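Local coordinates for sulfate permease family protein (Vibrio cholerae O1 biovar El Tor, PDB 3MGL) that probably takes part in transmembrane transport, perhaps of sulfate or related anions, this chain being the STAS domain of the longer permease, at residues Leu54-Val59 with Ser87-Arg92. Numbering follows the deposited sequence.
Sequences LRLKWV and SGANSR
S87 N reaches L54 O at 3.0 Å, and S87 O takes the amide of L56 at 2.7 Å in a nearly straight bond, so S87 grips the strand on both sides of R55, its parallel bridge partner. This is the tight part: S87 is buried, its OG lying against R55 CA (3.9 Å) and CG without a polar partner. The CA–CB bond of L56, also buried, points toward 87-92, and with CG swung opposite the carbonyl carbon (chi1 -54°) CD1 can reach A89 CB at 4.2 Å. Ladder bonding stops after L56, yet the backbones stay close at G88, where K57 CA makes a CH···O contact to G88 O at 3.3 Å. The far end is looser: a water donates to L56 O and V59 O and accepts from N90 N at 2.8 Å, bridging the type I turn 56-59 to partly exposed N90, whose OD1 caps the next helix at V93 N. On the solvent side, K57 bends at chi3 to lay CE 3.4 Å above one face of the W58 ring, near its rim. The contact joins the C-terminal ends of the two central strands of the parallel sheet, with L26 of strand 21-27 and L97 of helix 91-99 against L56, and helix 115-128 packed on S87.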
loop_
_atom_site.group_PDB
_atom_site.type_symbol
_atom_site.label_atom_id
_atom_site.label_comp_id
_atom_site.label_asym_id
_atom_site.label_seq_id
_atom_site.Cartn_x
_atom_site.Cartn_y
_atom_site.Cartn_z
ATOM N N LEU A 54 11.047 -9.265 20.591
ATOM C CA LEU A 54 11.420 -8.439 19.441
ATOM C C LEU A 54 11.236 -9.210 18.152
ATOM O O LEU A 54 11.995 -10.151 17.861
ATOM C CB LEU A 54 12.882 -7.954 19.489
ATOM C CG LEU A 54 13.332 -7.013 20.604
ATOM C CD1 LEU A 54 14.861 -6.773 20.516
ATOM C CD2 LEU A 54 12.586 -5.676 20.530
ATOM N N ARG A 55 10.248 -8.786 17.375
ATOM C CA ARG A 55 9.932 -9.400 16.095
ATOM C C ARG A 55 10.834 -8.829 15.001
ATOM O O ARG A 55 10.855 -7.614 14.801
ATOM C CB ARG A 55 8.479 -9.123 15.731
ATOM C CG ARG A 55 7.483 -9.668 16.707
ATOM C CD ARG A 55 6.067 -9.559 16.117
ATOM N NE ARG A 55 5.861 -10.506 15.019
ATOM C CZ ARG A 55 4.678 -10.773 14.471
ATOM N NH1 ARG A 55 3.582 -10.175 14.908
ATOM N NH2 ARG A 55 4.590 -11.647 13.488
ATOM N N LEU A 56 11.578 -9.702 14.314
ATOM C CA LEU A 56 12.526 -9.265 13.290
ATOM C C LEU A 56 12.108 -9.606 11.863
ATOM O O LEU A 56 12.919 -9.435 10.947
ATOM C CB LEU A 56 13.930 -9.826 13.536
ATOM C CG LEU A 56 14.690 -9.656 14.859
ATOM C CD1 LEU A 56 16.123 -10.033 14.653
ATOM C CD2 LEU A 56 14.590 -8.249 15.449
ATOM N N LYS A 57 10.870 -10.090 11.694
ATOM C CA LYS A 57 10.320 -10.533 10.407
ATOM C C LYS A 57 10.436 -9.476 9.295
ATOM O O LYS A 57 10.618 -9.822 8.126
ATOM C CB LYS A 57 8.843 -10.974 10.576
ATOM C CG LYS A 57 8.142 -11.439 9.308
ATOM C CD LYS A 57 6.759 -12.136 9.536
ATOM C CE LYS A 57 5.753 -11.251 10.253
ATOM N NZ LYS A 57 4.316 -11.688 10.058
ATOM N N TRP A 58 10.329 -8.200 9.657
ATOM C CA TRP A 58 10.337 -7.127 8.656
ATOM C C TRP A 58 11.724 -6.528 8.409
ATOM O O TRP A 58 11.868 -5.494 7.732
ATOM C CB TRP A 58 9.305 -6.060 9.023
ATOM C CG TRP A 58 7.899 -6.601 8.962
ATOM C CD1 TRP A 58 7.132 -6.784 7.834
ATOM C CD2 TRP A 58 7.096 -7.049 10.069
ATOM N NE1 TRP A 58 5.901 -7.310 8.178
ATOM C CE2 TRP A 58 5.852 -7.480 9.539
ATOM C CE3 TRP A 58 7.309 -7.133 11.454
ATOM C CZ2 TRP A 58 4.827 -7.984 10.348
ATOM C CZ3 TRP A 58 6.295 -7.644 12.257
ATOM C CH2 TRP A 58 5.063 -8.060 11.699
ATOM N N VAL A 59 12.743 -7.203 8.932
ATOM C CA VAL A 59 14.121 -6.747 8.772
ATOM C C VAL A 59 14.822 -7.626 7.739
ATOM O O VAL A 59 15.168 -8.765 8.037
ATOM C CB VAL A 59 14.882 -6.765 10.107
ATOM C CG1 VAL A 59 16.354 -6.315 9.912
ATOM C CG2 VAL A 59 14.146 -5.898 11.150
ATOM N N SER A 87 12.328 -13.144 17.553
ATOM C CA SER A 87 11.653 -14.038 16.633
ATOM C C SER A 87 11.670 -13.550 15.189
ATOM O O SER A 87 11.790 -12.354 14.946
ATOM C CB SER A 87 10.219 -14.272 17.101
ATOM O OG SER A 87 9.417 -13.124 16.946
ATOM N N GLY A 88 11.565 -14.488 14.245
ATOM C CA GLY A 88 11.336 -14.176 12.829
ATOM C C GLY A 88 12.491 -13.631 11.981
ATOM O O GLY A 88 12.258 -13.128 10.888
ATOM N N ALA A 89 13.726 -13.721 12.469
ATOM C CA ALA A 89 14.873 -13.357 11.625
ATOM C C ALA A 89 14.810 -14.229 10.376
ATOM O O ALA A 89 14.543 -15.433 10.478
ATOM C CB ALA A 89 16.202 -13.569 12.373
ATOM N N ASN A 90 14.998 -13.636 9.202
ATOM C CA ASN A 90 15.103 -14.446 7.979
ATOM C C ASN A 90 16.405 -15.241 7.993
ATOM O O ASN A 90 17.206 -15.123 8.926
ATOM C CB ASN A 90 14.944 -13.616 6.687
ATOM C CG ASN A 90 16.116 -12.648 6.430
ATOM O OD1 ASN A 90 17.282 -12.964 6.658
ATOM N ND2 ASN A 90 15.793 -11.475 5.908
ATOM N N SER A 91 16.627 -16.023 6.952
ATOM C CA SER A 91 17.753 -16.941 6.916
ATOM C C SER A 91 19.113 -16.237 7.011
ATOM O O SER A 91 20.018 -16.741 7.653
ATOM C CB SER A 91 17.682 -17.797 5.655
ATOM O OG SER A 91 18.656 -18.823 5.731
ATOM N N ARG A 92 19.250 -15.067 6.395
ATOM C CA ARG A 92 20.529 -14.371 6.412
ATOM C C ARG A 92 20.700 -13.506 7.667
ATOM O O ARG A 92 21.774 -13.480 8.257
ATOM C CB ARG A 92 20.758 -13.589 5.112
ATOM C CG ARG A 92 20.180 -12.196 5.085
ATOM C CD ARG A 92 20.481 -11.539 3.734
ATOM N NE ARG A 92 19.407 -10.646 3.315
ATOM C CZ ARG A 92 19.085 -10.405 2.044
ATOM N NH1 ARG A 92 19.748 -11.002 1.051
ATOM N NH2 ARG A 92 18.088 -9.567 1.758
HETATM O O HOH W 1 14.602 -10.870 9.292
#